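Local coordinates for CysQ, sulfite synthesis pathway protein (Bacteroides thetaiotaomicron VPI-5482, PDB 3B8B) that probably hydrolyses the 3'-phosphate of adenosine 3',5'-bisphosphate to give AMP, as a magnesium-dependent phosphatase of the inositol monophosphatase superfamily, at residues Trp98-Ile103 with Ile124-Asn129; Met180-Ala185 with Glu232-Val237. All coordinates share one frame; numbering follows the deposited sequence.

Both contacts lie within the inositol monophosphatase fold and follow one another along the chain, neither nested nor crossed. From the N terminus, contact 1 closes first: strand 100-108 runs out through helix 110-114, and strand 121-128 returns beside it, joining neighbours in the six-stranded mixed sheet. The chain then completes that sheet with strands 131-139, 144-149 and 153-155. Contact 2 opens after helix 170-176 and closes once the two-stranded parallel sheet and helix 225-232 have been built, tying the loop before strand 189-193 to the end of that helix. The centres of contact 1 and contact 2 are about 27 Å apart, and the two do not touch.

Contact 1: Trp98-Ile103 with Ile124-Asn129; sequences WDTLWI and IALVQN
Trp-102 and Leu-126 form a non-hydrogen-bonded pair between two antiparallel strands in the mixed sheet of the inositol monophosphatase fold. CD1 of Leu-126 sits over the centre of the six-membered ring of Trp-102, 3.6 Å from its centroid, a CH-pi contact directed almost along the ring normal. The leucine reaches the ring with CG anti to the backbone N (chi1 -167°), while CG2 of Ile-124 meets CE3 of Trp-102 obliquely at 3.6 Å. NE1 of the indole is hydrogen-bonded to Thr-78 OG1, and helices 20-43 and 59-75 pack against the same group of side chains. Further along this face, the methyl CG2 of Thr-100 touches Leu-126 CD1, whereas its hydroxyl OG1 accepts a bent 2.8 Å hydrogen bond from Gln-128 NE2 in one of two glutamine conformers, a less certain link, with OG1 lying 24° out of the amide plane. On the reverse face Leu-101 and Val-127 run alongside each other in the same direction, CD2 of the leucine meeting CB and CG1 of the valine. Ile-103 comes in across the valine's other branch, its CD1 3.6 Å from Val-127 CG2; helix 246-258 touches Ile-103 and Ala-125 here. Between the faces, Leu-101 and Val-127 exchange two backbone hydrogen bonds, as do Ile-103 and Ala-125. At the end of the pairing Asn-129 N bonds to Asp-99 O at 2.9 Å, and a water donates to both Asp-99 OD1 and Asn-129 OD1, bridging two side chains whose flat groups are turned 53° apart. The chemistry thus grades from polar and water-linked at Asp-99 and Asn-129 to apolar packing between Ile-103 and Val-127, on the strand that continues to Asp-105, predicted to bind magnesium.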
# COMPACT_ATOMS: atom_id res chain seq x y z
N TRP A 98 2.29 17.83 12.67
CA TRP A 98 3.30 17.13 11.88
C TRP A 98 3.04 17.38 10.41
O TRP A 98 2.13 16.74 9.83
CB TRP A 98 3.24 15.63 12.12
CG TRP A 98 3.50 15.18 13.50
CD1 TRP A 98 4.00 15.92 14.54
CD2 TRP A 98 3.32 13.85 14.01
NE1 TRP A 98 4.10 15.14 15.66
CE2 TRP A 98 3.70 13.87 15.36
CE3 TRP A 98 2.85 12.66 13.45
CZ2 TRP A 98 3.65 12.72 16.16
CZ3 TRP A 98 2.81 11.52 14.25
CH2 TRP A 98 3.19 11.57 15.59
N ASP A 99 3.80 18.28 9.79
CA ASP A 99 3.64 18.55 8.36
C ASP A 99 4.15 17.38 7.50
O ASP A 99 3.64 17.17 6.40
CB ASP A 99 4.39 19.79 7.95
CG ASP A 99 3.87 21.05 8.65
OD1 ASP A 99 2.63 21.16 8.86
OD2 ASP A 99 4.72 21.90 8.98
N THR A 100 5.14 16.66 8.01
CA THR A 100 5.68 15.49 7.32
C THR A 100 5.71 14.34 8.30
O THR A 100 6.18 14.49 9.45
CB THR A 100 7.09 15.72 6.74
OG1 THR A 100 7.10 16.92 5.96
CG2 THR A 100 7.54 14.52 5.88
N LEU A 101 5.16 13.21 7.88
CA LEU A 101 5.05 12.05 8.75
C LEU A 101 4.99 10.77 7.95
O LEU A 101 4.60 10.77 6.78
CB LEU A 101 3.80 12.15 9.65
CG LEU A 101 2.44 11.93 8.97
CD1 LEU A 101 1.34 11.63 10.02
CD2 LEU A 101 2.07 13.15 8.15
N TRP A 102 5.38 9.67 8.59
CA TRP A 102 5.18 8.35 8.04
C TRP A 102 3.78 7.88 8.44
O TRP A 102 3.36 8.05 9.58
CB TRP A 102 6.19 7.36 8.61
CG TRP A 102 7.61 7.67 8.28
CD1 TRP A 102 8.56 8.21 9.11
CD2 TRP A 102 8.26 7.43 7.03
NE1 TRP A 102 9.76 8.33 8.44
CE2 TRP A 102 9.61 7.88 7.16
CE3 TRP A 102 7.85 6.88 5.80
CZ2 TRP A 102 10.53 7.77 6.11
CZ3 TRP A 102 8.77 6.81 4.75
CH2 TRP A 102 10.09 7.23 4.92
N ILE A 103 3.08 7.27 7.49
CA ILE A 103 1.79 6.63 7.74
C ILE A 103 1.92 5.17 7.31
O ILE A 103 2.20 4.87 6.12
CB ILE A 103 0.62 7.33 7.02
CG1 ILE A 103 0.58 8.81 7.39
CG2 ILE A 103 -0.71 6.65 7.43
CD1 ILE A 103 -0.64 9.57 6.87
N ILE A 124 4.01 1.40 3.76
CA ILE A 124 4.75 2.55 4.35
C ILE A 124 4.70 3.75 3.39
O ILE A 124 5.10 3.63 2.23
CB ILE A 124 6.20 2.19 4.66
CG1 ILE A 124 6.26 1.05 5.70
CG2 ILE A 124 6.94 3.44 5.21
CD1 ILE A 124 7.70 0.55 5.91
N ALA A 125 4.15 4.87 3.86
CA ALA A 125 4.09 6.10 3.10
C ALA A 125 4.74 7.23 3.87
O ALA A 125 4.58 7.32 5.10
CB ALA A 125 2.62 6.48 2.82
N LEU A 126 5.39 8.12 3.12
CA LEU A 126 5.78 9.44 3.64
C LEU A 126 4.75 10.41 3.09
O LEU A 126 4.54 10.48 1.86
CB LEU A 126 7.19 9.87 3.22
CG LEU A 126 7.72 11.07 4.00
CD1 LEU A 126 7.92 10.72 5.48
CD2 LEU A 126 9.00 11.57 3.34
N VAL A 127 4.13 11.13 4.00
CA VAL A 127 3.09 12.13 3.70
C VAL A 127 3.65 13.53 4.05
O VAL A 127 4.23 13.71 5.12
CB VAL A 127 1.82 11.83 4.48
CG1 VAL A 127 0.83 13.02 4.42
CG2 VAL A 127 1.15 10.53 3.94
N GLN A 128 3.50 14.46 3.12
CA GLN A 128 3.93 15.82 3.33
C GLN A 128 2.82 16.77 2.92
O GLN A 128 2.28 16.69 1.81
CB GLN A 128 5.20 16.12 2.55
CG GLN A 128 5.88 17.40 2.97
CD GLN A 128 7.33 17.40 2.57
OE1 GLN A 128 7.67 17.16 1.40
NE2 GLN A 128 8.21 17.63 3.53
N ASN A 129 2.45 17.63 3.85
CA ASN A 129 1.31 18.55 3.66
C ASN A 129 0.09 17.82 3.09
O ASN A 129 -0.55 18.25 2.11
CB ASN A 129 1.74 19.73 2.81
CG ASN A 129 2.89 20.49 3.43
OD1 ASN A 129 2.90 20.74 4.64
ND2 ASN A 129 3.89 20.83 2.62
O HOH W 1 0.91 20.66 6.71

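Contact 2: Met180-Ala185 with Glu232-Val237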
# COMPACT_ATOMS: atom_id res chain seq x y z
N MSE A 180 6.86 1.82 -13.65
CA MSE A 180 5.43 1.64 -13.88
C MSE A 180 4.83 2.88 -14.52
O MSE A 180 5.30 3.98 -14.30
CB MSE A 180 4.74 1.29 -12.56
CG MSE A 180 5.09 -0.15 -12.16
SE MSE A 180 3.93 -0.79 -10.73
CE MSE A 180 4.83 0.35 -9.65
N PRO A 181 3.78 2.70 -15.32
CA PRO A 181 3.11 1.45 -15.62
C PRO A 181 3.89 0.56 -16.58
O PRO A 181 4.71 1.06 -17.37
CB PRO A 181 1.79 1.90 -16.28
CG PRO A 181 2.09 3.22 -16.85
CD PRO A 181 3.11 3.86 -15.96
N LEU A 182 3.62 -0.73 -16.51
CA LEU A 182 4.31 -1.69 -17.34
C LEU A 182 3.55 -1.78 -18.62
O LEU A 182 2.32 -1.84 -18.62
CB LEU A 182 4.39 -3.04 -16.64
CG LEU A 182 4.99 -3.02 -15.24
CD1 LEU A 182 4.88 -4.41 -14.63
CD2 LEU A 182 6.41 -2.58 -15.29
N ALA A 183 4.28 -1.73 -19.74
CA ALA A 183 3.63 -1.64 -21.04
C ALA A 183 2.95 -2.96 -21.39
O ALA A 183 3.65 -3.97 -21.63
CB ALA A 183 4.65 -1.25 -22.15
N ASP A 184 1.61 -2.97 -21.38
CA ASP A 184 0.88 -3.92 -22.23
C ASP A 184 -0.51 -3.46 -22.63
O ASP A 184 -1.49 -3.61 -21.87
CB ASP A 184 0.83 -5.32 -21.62
CG ASP A 184 0.89 -6.40 -22.69
OD1 ASP A 184 0.03 -6.37 -23.59
OD2 ASP A 184 1.83 -7.24 -22.66
N ALA A 185 -0.59 -2.91 -23.84
CA ALA A 185 -1.84 -2.40 -24.40
C ALA A 185 -2.91 -3.51 -24.49
O ALA A 185 -2.62 -4.68 -24.77
CB ALA A 185 -1.60 -1.76 -25.78
N GLU A 232 0.19 -0.26 -12.19
CA GLU A 232 0.92 -1.13 -13.12
C GLU A 232 0.36 -1.08 -14.53
O GLU A 232 1.06 -1.43 -15.47
CB GLU A 232 0.86 -2.58 -12.60
CG GLU A 232 1.87 -3.47 -13.26
CD GLU A 232 2.04 -4.83 -12.56
OE1 GLU A 232 1.84 -4.92 -11.33
OE2 GLU A 232 2.30 -5.79 -13.33
N GLY A 233 -0.86 -0.58 -14.68
CA GLY A 233 -1.57 -0.60 -15.95
C GLY A 233 -2.35 -1.89 -16.17
O GLY A 233 -2.85 -2.10 -17.28
N LYS A 234 -2.48 -2.73 -15.15
CA LYS A 234 -3.19 -4.01 -15.27
C LYS A 234 -4.69 -3.87 -15.06
O LYS A 234 -5.47 -4.79 -15.40
CB LYS A 234 -2.64 -5.03 -14.27
CG LYS A 234 -1.18 -5.43 -14.50
CD LYS A 234 -0.98 -6.19 -15.81
CE LYS A 234 0.39 -6.90 -15.87
NZ LYS A 234 1.56 -5.99 -16.06
N ALA A 235 -5.12 -2.74 -14.53
CA ALA A 235 -6.55 -2.46 -14.33
C ALA A 235 -6.78 -0.99 -14.61
O ALA A 235 -5.89 -0.17 -14.36
CB ALA A 235 -6.97 -2.82 -12.91
N ASP A 236 -7.95 -0.65 -15.11
CA ASP A 236 -8.32 0.72 -15.38
C ASP A 236 -8.83 1.45 -14.14
O ASP A 236 -8.63 2.66 -13.99
CB ASP A 236 -9.38 0.78 -16.45
CG ASP A 236 -8.85 0.28 -17.78
OD1 ASP A 236 -8.12 1.04 -18.43
OD2 ASP A 236 -9.10 -0.86 -18.14
N VAL A 237 -9.56 0.74 -13.29
CA VAL A 237 -10.22 1.39 -12.15
C VAL A 237 -10.29 0.45 -10.96
O VAL A 237 -10.54 -0.74 -11.13
CB VAL A 237 -11.64 1.91 -12.52
CG1 VAL A 237 -12.59 0.77 -12.87
CG2 VAL A 237 -12.21 2.77 -11.38
O HOH W 2 0.35 -3.59 -17.55
O HOH W 3 -1.90 -4.73 -19.11
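Leu-182 N donates a 2.9 Å hydrogen bond to Glu-232 O, the donor standing 35° out of the carbonyl plane, just after the cis peptide bond before Pro-181. The bond is made where helix 225-232 ends in a Schellman motif, with Gly-233 at positive phi (87°); a CB here would collide with the preceding carbonyl O and crowd Pro-181 CB. Pro-181 lays its CB 3.5 Å from the same Glu-232 O. To one side, selenomethionine Met-180 bends at chi3 and sets SE 3.9 Å from Glu-232 CA, while Tyr-146 of strand 144-149 touches both side chains. Leu-182 crosses the Glu-232 chain obliquely, its CD1 resting 3.4 Å from Glu-232 CG and also against OE2. With CG anti to the backbone N (chi1 -164°) and the chain extended beyond, Glu-232 carries its carboxylate past the leucine to two lysines: OE1 makes a salt bridge with Lys-156, and OE2 takes a 2.8 Å salt bridge from Lys-234 NZ, on its anti side and tilted out of the carboxylate plane, in one of two lysine conformers. An alanine in place of Glu-232 is likely to leave both ammonium groups without this shared carboxylate, set the Lys-234 chain free to turn and take away the CG and OE2 that Leu-182 CD1 rests against. The contact joins the loop after helix 170-176 to the end of helix 225-232, away from the predicted metal and substrate sites. A water lies 2.8 Å from Leu-182 O, to which it can donate, and accepts from Lys-234 NZ.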